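Local coordinates for packaging enzyme P4 (Pseudomonas phage phi6, PDB 4BLO), which hydrolyses nucleoside triphosphates as a hexameric RecA-like packaging motor, probably using that energy to move viral RNA into the phage capsid, at residues M125-L136 with V227-V235; F209-S217 with V243-V252. All coordinates share one frame; numbering follows the deposited sequence.

Contact 1 (M125-L136 with V227-V235); sequences MGATGSGKSITL and VVMVVNPMV. With CA (calcium ion), chain B; ADP (adenosine-5'-diphosphate), chain C.
The side-chain amide of Asn232 presents one face to the carbonyl of Gly126 and the ammonium of Lys132. Gly126 O stands 4.0 Å from Asn232 CG, and Lys132 NZ lies on that same side of the amide plane. The methyl CG2 of Thr128 comes up slightly off the plane on the other side. The carbonyl of Gly126 is also flat, and Lys132 NZ hydrogen-bonds to its oxygen at 2.9 Å from above the carbonyl plane. Bends at chi3 (-72°) and chi4 (-63°) curl the lysine so that NZ also reaches ADP O1B, at 2.7 Å. This is the P-loop (Walker A) motif: Gly129, Lys132, Ser133 and Ile134 give backbone N-H groups to the phosphates. Ser133 OG binds the calcium ion at 2.3 Å. Further along helix 132-140, Leu136 sets CD1 on Val228 CG1 and CD2 on Val230 CG1 (3.9 Å). Met125 and Val231 pack on the sheet face away from this helix, with Met125 CE 3.8 Å from Pro233 CG. Strand 120-126 runs between strands 226-231 and 253-258, with helix 132-140 over one face and helix 240-248 over the other.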
loop_
_atom_site.group_PDB
_atom_site.type_symbol
_atom_site.label_atom_id
_atom_site.label_comp_id
_atom_site.label_asym_id
_atom_site.label_seq_id
_atom_site.Cartn_x
_atom_site.Cartn_y
_atom_site.Cartn_z
ATOM N N MET L 125 -13.771 -23.644 -12.329
ATOM C CA MET L 125 -13.901 -22.974 -11.033
ATOM C C MET L 125 -14.416 -23.895 -9.925
ATOM O O MET L 125 -15.016 -24.933 -10.195
ATOM C CB MET L 125 -14.874 -21.788 -11.173
ATOM C CG MET L 125 -14.241 -20.540 -11.743
ATOM S SD MET L 125 -14.535 -19.172 -10.616
ATOM C CE MET L 125 -13.030 -18.289 -10.792
ATOM N N GLY L 126 -14.235 -23.440 -8.693
ATOM C CA GLY L 126 -14.706 -24.120 -7.495
ATOM C C GLY L 126 -13.885 -23.831 -6.266
ATOM O O GLY L 126 -12.676 -23.600 -6.361
ATOM N N ALA L 127 -14.529 -23.883 -5.082
ATOM C CA ALA L 127 -13.894 -23.739 -3.768
ATOM C C ALA L 127 -12.934 -24.917 -3.572
ATOM O O ALA L 127 -12.963 -25.828 -4.396
ATOM C CB ALA L 127 -14.960 -23.722 -2.677
ATOM N N THR L 128 -12.058 -24.912 -2.560
ATOM C CA THR L 128 -11.147 -26.045 -2.380
ATOM C C THR L 128 -11.915 -27.298 -2.002
ATOM O O THR L 128 -12.839 -27.233 -1.189
ATOM C CB THR L 128 -10.044 -25.754 -1.364
ATOM O OG1 THR L 128 -10.573 -25.107 -0.207
ATOM C CG2 THR L 128 -8.909 -24.959 -1.962
ATOM N N GLY L 129 -11.559 -28.410 -2.644
ATOM C CA GLY L 129 -12.181 -29.710 -2.427
ATOM C C GLY L 129 -13.602 -29.796 -2.951
ATOM O O GLY L 129 -14.385 -30.609 -2.459
ATOM N N SER L 130 -13.946 -28.953 -3.950
ATOM C CA SER L 130 -15.266 -28.907 -4.590
ATOM C C SER L 130 -15.395 -29.979 -5.663
ATOM O O SER L 130 -16.499 -30.210 -6.165
ATOM C CB SER L 130 -15.523 -27.535 -5.210
ATOM O OG SER L 130 -14.514 -27.187 -6.141
ATOM N N GLY L 131 -14.269 -30.589 -6.023
ATOM C CA GLY L 131 -14.202 -31.635 -7.023
ATOM C C GLY L 131 -13.775 -31.182 -8.402
ATOM O O GLY L 131 -14.252 -31.739 -9.385
ATOM N N LYS L 132 -12.871 -30.189 -8.482
ATOM C CA LYS L 132 -12.369 -29.672 -9.762
ATOM C C LYS L 132 -11.471 -30.712 -10.454
ATOM O O LYS L 132 -11.758 -31.105 -11.586
ATOM C CB LYS L 132 -11.601 -28.346 -9.582
ATOM C CG LYS L 132 -12.419 -27.206 -9.003
ATOM C CD LYS L 132 -11.591 -25.909 -8.838
ATOM C CE LYS L 132 -10.572 -25.956 -7.725
ATOM N NZ LYS L 132 -11.173 -26.136 -6.369
ATOM N N SER L 133 -10.415 -31.181 -9.754
ATOM C CA SER L 133 -9.450 -32.155 -10.253
ATOM C C SER L 133 -10.131 -33.487 -10.616
ATOM O O SER L 133 -9.752 -34.110 -11.610
ATOM C CB SER L 133 -8.339 -32.377 -9.229
ATOM O OG SER L 133 -7.602 -31.186 -9.010
ATOM N N ILE L 134 -11.159 -33.888 -9.834
ATOM C CA ILE L 134 -11.965 -35.098 -10.045
ATOM C C ILE L 134 -12.767 -34.954 -11.339
ATOM O O ILE L 134 -12.706 -35.852 -12.174
ATOM C CB ILE L 134 -12.859 -35.381 -8.799
ATOM C CG1 ILE L 134 -12.104 -36.251 -7.765
ATOM C CG2 ILE L 134 -14.263 -35.936 -9.122
ATOM C CD1 ILE L 134 -11.673 -37.743 -8.204
ATOM N N THR L 135 -13.473 -33.817 -11.514
ATOM C CA THR L 135 -14.281 -33.523 -12.702
ATOM C C THR L 135 -13.376 -33.483 -13.939
ATOM O O THR L 135 -13.718 -34.081 -14.964
ATOM C CB THR L 135 -15.057 -32.213 -12.525
ATOM O OG1 THR L 135 -15.889 -32.336 -11.381
ATOM C CG2 THR L 135 -15.912 -31.870 -13.735
ATOM N N LEU L 136 -12.202 -32.819 -13.812
ATOM C CA LEU L 136 -11.239 -32.708 -14.889
ATOM C C LEU L 136 -10.782 -34.097 -15.416
ATOM O O LEU L 136 -10.812 -34.330 -16.625
ATOM C CB LEU L 136 -10.029 -31.874 -14.419
ATOM C CG LEU L 136 -8.847 -31.755 -15.402
ATOM C CD1 LEU L 136 -9.246 -31.034 -16.689
ATOM C CD2 LEU L 136 -7.682 -31.075 -14.755
ATOM N N VAL L 227 -8.341 -25.272 -24.576
ATOM C CA VAL L 227 -7.700 -25.507 -23.290
ATOM C C VAL L 227 -8.702 -25.327 -22.131
ATOM O O VAL L 227 -9.537 -24.432 -22.158
ATOM C CB VAL L 227 -6.453 -24.577 -23.134
ATOM C CG1 VAL L 227 -5.751 -24.761 -21.779
ATOM C CG2 VAL L 227 -5.462 -24.763 -24.287
ATOM N N VAL L 228 -8.595 -26.197 -21.118
ATOM C CA VAL L 228 -9.344 -26.151 -19.861
ATOM C C VAL L 228 -8.339 -25.838 -18.743
ATOM O O VAL L 228 -7.436 -26.630 -18.501
ATOM C CB VAL L 228 -10.144 -27.461 -19.572
ATOM C CG1 VAL L 228 -10.645 -27.518 -18.113
ATOM C CG2 VAL L 228 -11.300 -27.623 -20.556
ATOM N N MET L 229 -8.492 -24.702 -18.078
ATOM C CA MET L 229 -7.618 -24.313 -16.958
ATOM C C MET L 229 -8.393 -24.355 -15.660
ATOM O O MET L 229 -9.475 -23.764 -15.595
ATOM C CB MET L 229 -7.020 -22.905 -17.159
ATOM C CG MET L 229 -6.135 -22.792 -18.371
ATOM S SD MET L 229 -5.025 -21.372 -18.287
ATOM C CE MET L 229 -6.183 -20.047 -18.217
ATOM N N VAL L 230 -7.864 -25.048 -14.623
ATOM C CA VAL L 230 -8.575 -25.072 -13.338
ATOM C C VAL L 230 -8.120 -23.842 -12.571
ATOM O O VAL L 230 -6.915 -23.611 -12.410
ATOM C CB VAL L 230 -8.558 -26.387 -12.504
ATOM C CG1 VAL L 230 -7.918 -27.540 -13.245
ATOM C CG2 VAL L 230 -7.988 -26.211 -11.095
ATOM N N VAL L 231 -9.098 -22.995 -12.208
ATOM C CA VAL L 231 -8.856 -21.706 -11.566
ATOM C C VAL L 231 -9.442 -21.736 -10.124
ATOM O O VAL L 231 -10.660 -21.831 -9.921
ATOM C CB VAL L 231 -9.334 -20.496 -12.450
ATOM C CG1 VAL L 231 -8.663 -20.528 -13.816
ATOM C CG2 VAL L 231 -10.838 -20.468 -12.647
ATOM N N ASN L 232 -8.531 -21.765 -9.130
ATOM C CA ASN L 232 -8.903 -21.812 -7.717
ATOM C C ASN L 232 -8.656 -20.423 -7.105
ATOM O O ASN L 232 -7.504 -20.025 -6.895
ATOM C CB ASN L 232 -8.151 -22.928 -6.956
ATOM C CG ASN L 232 -8.748 -23.312 -5.601
ATOM O OD1 ASN L 232 -9.151 -22.465 -4.770
ATOM N ND2 ASN L 232 -8.756 -24.613 -5.318
ATOM N N PRO L 233 -9.730 -19.658 -6.828
ATOM C CA PRO L 233 -9.530 -18.297 -6.295
ATOM C C PRO L 233 -9.549 -18.206 -4.766
ATOM O O PRO L 233 -10.342 -18.893 -4.111
ATOM C CB PRO L 233 -10.703 -17.519 -6.899
ATOM C CG PRO L 233 -11.774 -18.586 -7.195
ATOM C CD PRO L 233 -11.161 -19.950 -7.063
ATOM N N MET L 234 -8.674 -17.355 -4.187
ATOM C CA MET L 234 -8.695 -17.110 -2.747
ATOM C C MET L 234 -9.821 -16.103 -2.526
ATOM O O MET L 234 -9.612 -14.882 -2.546
ATOM C CB MET L 234 -7.337 -16.627 -2.212
ATOM C CG MET L 234 -6.375 -17.725 -1.852
ATOM S SD MET L 234 -7.019 -18.978 -0.706
ATOM C CE MET L 234 -7.278 -20.331 -1.890
ATOM N N VAL L 235 -11.045 -16.620 -2.493
ATOM C CA VAL L 235 -12.226 -15.791 -2.384
ATOM C C VAL L 235 -13.178 -16.423 -1.381
ATOM O O VAL L 235 -13.282 -17.649 -1.315
ATOM C CB VAL L 235 -12.878 -15.536 -3.776
ATOM C CG1 VAL L 235 -13.441 -16.805 -4.411
ATOM C CG2 VAL L 235 -13.944 -14.461 -3.700
HETATM CA CA CA B . -7.007 -30.494 -6.945
HETATM P PB ADP C . -10.316 -29.805 -5.792
HETATM O O1B ADP C . -11.475 -28.839 -6.133
HETATM O O2B ADP C . -9.477 -30.045 -7.053
HETATM O O3B ADP C . -9.448 -29.223 -4.709
HETATM P PA ADP C . -10.621 -32.719 -5.674
HETATM O O1A ADP C . -9.106 -32.982 -5.600
HETATM O O2A ADP C . -11.085 -32.968 -7.058
HETATM O O3A ADP C . -10.923 -31.195 -5.278
HETATM O "O5'" ADP C . -11.393 -33.678 -4.677
HETATM C "C5'" ADP C . -12.699 -33.325 -4.180
HETATM C "C4'" ADP C . -13.266 -34.446 -3.353
HETATM O "O4'" ADP C . -12.423 -34.671 -2.205
HETATM C "C3'" ADP C . -14.649 -34.156 -2.781
HETATM O "O3'" ADP C . -15.686 -34.463 -3.705
HETATM C "C2'" ADP C . -14.673 -35.027 -1.525
HETATM O "O2'" ADP C . -15.041 -36.376 -1.791
HETATM C "C1'" ADP C . -13.214 -34.938 -1.059
HETATM N N9 ADP C . -12.961 -33.916 -0.043
HETATM C C8 ADP C . -12.332 -32.709 -0.208
HETATM N N7 ADP C . -12.253 -31.988 0.884
HETATM C C5 ADP C . -12.875 -32.781 1.843
HETATM C C6 ADP C . -13.124 -32.589 3.220
HETATM N N6 ADP C . -12.826 -31.466 3.879
HETATM N N1 ADP C . -13.746 -33.588 3.891
HETATM C C2 ADP C . -14.108 -34.687 3.221
HETATM N N3 ADP C . -13.942 -34.972 1.926
HETATM C C4 ADP C . -13.310 -33.971 1.287
#

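Contact 2 (F209-S217 with V243-V252); sequences FYSLLTDIS and VFGQVMASTV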
loop_
_atom_site.group_PDB
_atom_site.type_symbol
_atom_site.label_atom_id
_atom_site.label_comp_id
_atom_site.label_asym_id
_atom_site.label_seq_id
_atom_site.Cartn_x
_atom_site.Cartn_y
_atom_site.Cartn_z
ATOM N N PHE L 209 -6.948 -9.994 -13.279
ATOM C CA PHE L 209 -7.155 -11.441 -13.351
ATOM C C PHE L 209 -8.126 -11.762 -14.480
ATOM O O PHE L 209 -7.869 -12.678 -15.243
ATOM C CB PHE L 209 -7.662 -11.971 -11.999
ATOM C CG PHE L 209 -8.387 -13.293 -12.024
ATOM C CD1 PHE L 209 -7.688 -14.490 -12.166
ATOM C CD2 PHE L 209 -9.769 -13.347 -11.877
ATOM C CE1 PHE L 209 -8.365 -15.714 -12.187
ATOM C CE2 PHE L 209 -10.442 -14.579 -11.888
ATOM C CZ PHE L 209 -9.734 -15.750 -12.040
ATOM N N TYR L 210 -9.212 -10.979 -14.611
ATOM C CA TYR L 210 -10.240 -11.156 -15.634
ATOM C C TYR L 210 -9.728 -10.776 -17.014
ATOM O O TYR L 210 -10.066 -11.440 -17.996
ATOM C CB TYR L 210 -11.492 -10.372 -15.293
ATOM C CG TYR L 210 -12.051 -10.714 -13.933
ATOM C CD1 TYR L 210 -12.764 -11.888 -13.726
ATOM C CD2 TYR L 210 -11.867 -9.863 -12.845
ATOM C CE1 TYR L 210 -13.251 -12.222 -12.465
ATOM C CE2 TYR L 210 -12.377 -10.175 -11.588
ATOM C CZ TYR L 210 -13.069 -11.350 -11.402
ATOM O OH TYR L 210 -13.594 -11.613 -10.165
ATOM N N SER L 211 -8.880 -9.747 -17.086
ATOM C CA SER L 211 -8.255 -9.318 -18.332
ATOM C C SER L 211 -7.289 -10.390 -18.822
ATOM O O SER L 211 -7.285 -10.695 -20.013
ATOM C CB SER L 211 -7.546 -7.978 -18.146
ATOM O OG SER L 211 -8.475 -6.922 -18.354
ATOM N N LEU L 212 -6.519 -11.005 -17.898
ATOM C CA LEU L 212 -5.575 -12.074 -18.219
ATOM C C LEU L 212 -6.288 -13.305 -18.799
ATOM O O LEU L 212 -5.799 -13.860 -19.779
ATOM C CB LEU L 212 -4.747 -12.481 -16.991
ATOM C CG LEU L 212 -3.220 -12.250 -17.078
ATOM C CD1 LEU L 212 -2.539 -12.572 -15.754
ATOM C CD2 LEU L 212 -2.585 -13.081 -18.181
ATOM N N LEU L 213 -7.455 -13.697 -18.227
ATOM C CA LEU L 213 -8.251 -14.831 -18.717
ATOM C C LEU L 213 -8.708 -14.596 -20.165
ATOM O O LEU L 213 -8.630 -15.522 -20.976
ATOM C CB LEU L 213 -9.476 -15.081 -17.817
ATOM C CG LEU L 213 -9.272 -15.834 -16.506
ATOM C CD1 LEU L 213 -10.533 -15.786 -15.668
ATOM C CD2 LEU L 213 -8.923 -17.287 -16.748
ATOM N N THR L 214 -9.157 -13.349 -20.483
ATOM C CA THR L 214 -9.598 -12.932 -21.823
ATOM C C THR L 214 -8.417 -12.961 -22.818
ATOM O O THR L 214 -8.572 -13.468 -23.937
ATOM C CB THR L 214 -10.260 -11.554 -21.782
ATOM O OG1 THR L 214 -11.362 -11.590 -20.878
ATOM C CG2 THR L 214 -10.759 -11.119 -23.132
ATOM N N ASP L 215 -7.251 -12.417 -22.397
ATOM C CA ASP L 215 -6.019 -12.390 -23.185
ATOM C C ASP L 215 -5.529 -13.823 -23.453
ATOM O O ASP L 215 -5.098 -14.121 -24.569
ATOM C CB ASP L 215 -4.932 -11.564 -22.470
ATOM C CG ASP L 215 -5.098 -10.062 -22.544
ATOM O OD1 ASP L 215 -6.053 -9.599 -23.218
ATOM O OD2 ASP L 215 -4.249 -9.343 -21.968
ATOM N N ILE L 216 -5.622 -14.710 -22.442
ATOM C CA ILE L 216 -5.240 -16.117 -22.584
ATOM C C ILE L 216 -6.252 -16.807 -23.540
ATOM O O ILE L 216 -5.832 -17.504 -24.461
ATOM C CB ILE L 216 -5.120 -16.819 -21.206
ATOM C CG1 ILE L 216 -3.837 -16.384 -20.477
ATOM C CG2 ILE L 216 -5.182 -18.325 -21.341
ATOM C CD1 ILE L 216 -3.840 -16.585 -18.975
ATOM N N SER L 217 -7.566 -16.549 -23.356
ATOM C CA SER L 217 -8.621 -17.125 -24.192
ATOM C C SER L 217 -8.432 -16.751 -25.659
ATOM O O SER L 217 -8.457 -17.634 -26.513
ATOM C CB SER L 217 -9.998 -16.686 -23.704
ATOM O OG SER L 217 -11.037 -17.394 -24.360
ATOM N N VAL L 243 -17.709 -13.865 -8.683
ATOM C CA VAL L 243 -16.464 -14.114 -9.424
ATOM C C VAL L 243 -16.739 -15.036 -10.627
ATOM O O VAL L 243 -16.233 -14.771 -11.713
ATOM C CB VAL L 243 -15.330 -14.661 -8.508
ATOM C CG1 VAL L 243 -14.069 -15.023 -9.310
ATOM C CG2 VAL L 243 -14.978 -13.651 -7.420
ATOM N N PHE L 244 -17.570 -16.064 -10.463
ATOM C CA PHE L 244 -17.873 -16.954 -11.577
ATOM C C PHE L 244 -18.575 -16.172 -12.704
ATOM O O PHE L 244 -18.144 -16.255 -13.864
ATOM C CB PHE L 244 -18.705 -18.173 -11.117
ATOM C CG PHE L 244 -18.965 -19.154 -12.231
ATOM C CD1 PHE L 244 -17.972 -20.030 -12.652
ATOM C CD2 PHE L 244 -20.190 -19.179 -12.884
ATOM C CE1 PHE L 244 -18.205 -20.925 -13.698
ATOM C CE2 PHE L 244 -20.424 -20.076 -13.925
ATOM C CZ PHE L 244 -19.429 -20.935 -14.337
ATOM N N GLY L 245 -19.597 -15.394 -12.337
ATOM C CA GLY L 245 -20.357 -14.561 -13.265
ATOM C C GLY L 245 -19.457 -13.646 -14.066
ATOM O O GLY L 245 -19.672 -13.425 -15.267
ATOM N N GLN L 246 -18.396 -13.185 -13.409
ATOM C CA GLN L 246 -17.414 -12.306 -13.998
ATOM C C GLN L 246 -16.483 -13.081 -14.919
ATOM O O GLN L 246 -16.104 -12.562 -15.960
ATOM C CB GLN L 246 -16.622 -11.583 -12.900
ATOM C CG GLN L 246 -17.457 -10.664 -11.976
ATOM C CD GLN L 246 -18.154 -9.514 -12.660
ATOM O OE1 GLN L 246 -17.593 -8.881 -13.551
ATOM N NE2 GLN L 246 -19.379 -9.213 -12.248
ATOM N N VAL L 247 -16.121 -14.326 -14.549
ATOM C CA VAL L 247 -15.225 -15.201 -15.319
ATOM C C VAL L 247 -15.941 -15.667 -16.592
ATOM O O VAL L 247 -15.320 -15.744 -17.662
ATOM C CB VAL L 247 -14.691 -16.382 -14.465
ATOM C CG1 VAL L 247 -14.020 -17.438 -15.338
ATOM C CG2 VAL L 247 -13.716 -15.886 -13.390
ATOM N N MET L 248 -17.252 -15.925 -16.490
ATOM C CA MET L 248 -18.086 -16.323 -17.624
ATOM C C MET L 248 -17.992 -15.295 -18.772
ATOM O O MET L 248 -17.970 -15.679 -19.936
ATOM C CB MET L 248 -19.531 -16.436 -17.147
ATOM C CG MET L 248 -20.035 -17.837 -16.942
ATOM S SD MET L 248 -21.628 -17.605 -16.116
ATOM C CE MET L 248 -22.489 -19.074 -16.578
ATOM N N ALA L 249 -17.914 -13.995 -18.433
ATOM C CA ALA L 249 -17.806 -12.852 -19.351
ATOM C C ALA L 249 -16.364 -12.661 -19.887
ATOM O O ALA L 249 -16.139 -11.808 -20.751
ATOM C CB ALA L 249 -18.266 -11.587 -18.639
ATOM N N SER L 250 -15.403 -13.470 -19.382
ATOM C CA SER L 250 -13.989 -13.396 -19.736
ATOM C C SER L 250 -13.442 -14.672 -20.411
ATOM O O SER L 250 -12.278 -14.673 -20.819
ATOM C CB SER L 250 -13.171 -13.100 -18.480
ATOM O OG SER L 250 -13.603 -11.898 -17.866
ATOM N N THR L 251 -14.248 -15.753 -20.534
ATOM C CA THR L 251 -13.775 -16.989 -21.168
ATOM C C THR L 251 -14.805 -17.550 -22.179
ATOM O O THR L 251 -15.992 -17.214 -22.099
ATOM C CB THR L 251 -13.443 -18.068 -20.105
ATOM O OG1 THR L 251 -14.648 -18.498 -19.459
ATOM C CG2 THR L 251 -12.361 -17.631 -19.097
ATOM N N VAL L 252 -14.335 -18.422 -23.111
ATOM C CA VAL L 252 -15.106 -19.127 -24.145
ATOM C C VAL L 252 -15.936 -20.273 -23.475
ATOM O O VAL L 252 -16.980 -20.706 -23.999
ATOM C CB VAL L 252 -14.114 -19.644 -25.245
ATOM C CG1 VAL L 252 -14.712 -20.745 -26.117
ATOM C CG2 VAL L 252 -13.612 -18.489 -26.114
#
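Tyr210 and Val247 meet in the tightly packed part of this contact. Val247 CG2 lies at the edge of the tyrosine ring, near its plane, 3.8 Å from Tyr210 CE1. The same methyl also touches Phe209 CE2. One face of the Tyr210 ring is taken by Phe209, whose CD2 stands over the ring centre, so the two aromatic side chains brace each other within one helix. Tyr210 CE1 also meets Gln246 CB at 3.5 Å, while the hydroxyl end touches both methyls of Val243. Chi1 of Tyr210 (-56°) keeps its CG beside the backbone N and lets the ring lean across to the other helix. Leu213 continues this apolar layer, with CD1 3.9 Å from Val247 CG1.

Helices 208-222 and 240-248 pack side by side, their short segments crossing at -34° with axes 10.3 Å apart. They cover one face of the RecA-type sheet, whose central strands, 226-231, 120-126 and 253-258 among them, are parallel. Helix 240-248 belongs to the beta-alpha-beta crossover from strand 226-231 to strand 253-258.

Around Ser250 the packing stays close but turns polar; its CA is 4.9 Å from Thr214 CA. Ser250 O approaches the backbone of Thr214 through a CA-H...O contact. Ser250 OG turns back to its own helix and bonds to Gln246 O at 3.2 Å. Both Ser250 OG and Thr214 OG1 also accept from Arg190 of a neighbouring subunit, so this side faces the subunit interface and is buried there. At the far end, contact between the segments thins to Thr251 CG2 beside Leu213 CB and to Val252 CG2, 3.3 Å from Ser217 OG. That hydroxyl has a polar partner in Val121 N of strand 120-126.

The centres of contacts 1 and 2 lie about 15 Å apart in the same RecA-like domain. Their segments alternate along the chain: 125-136, 209-217, 227-235, 243-252. Helix 208-222 leads into strand 226-231, which is followed by helix 240-248. Contact 1 joins two central strands and the nucleotide-binding loop; contact 2 joins the two helices on the face of the sheet away from helix 132-140. They touch directly: Met125 CE is 3.6 Å from Val247 CG2, and Met229 CE meets Ile216 CG2. The phosphate-binding loop is therefore tied through the sheet to helices that meet a neighbouring subunit, consistent with a ring-shaped ATPase.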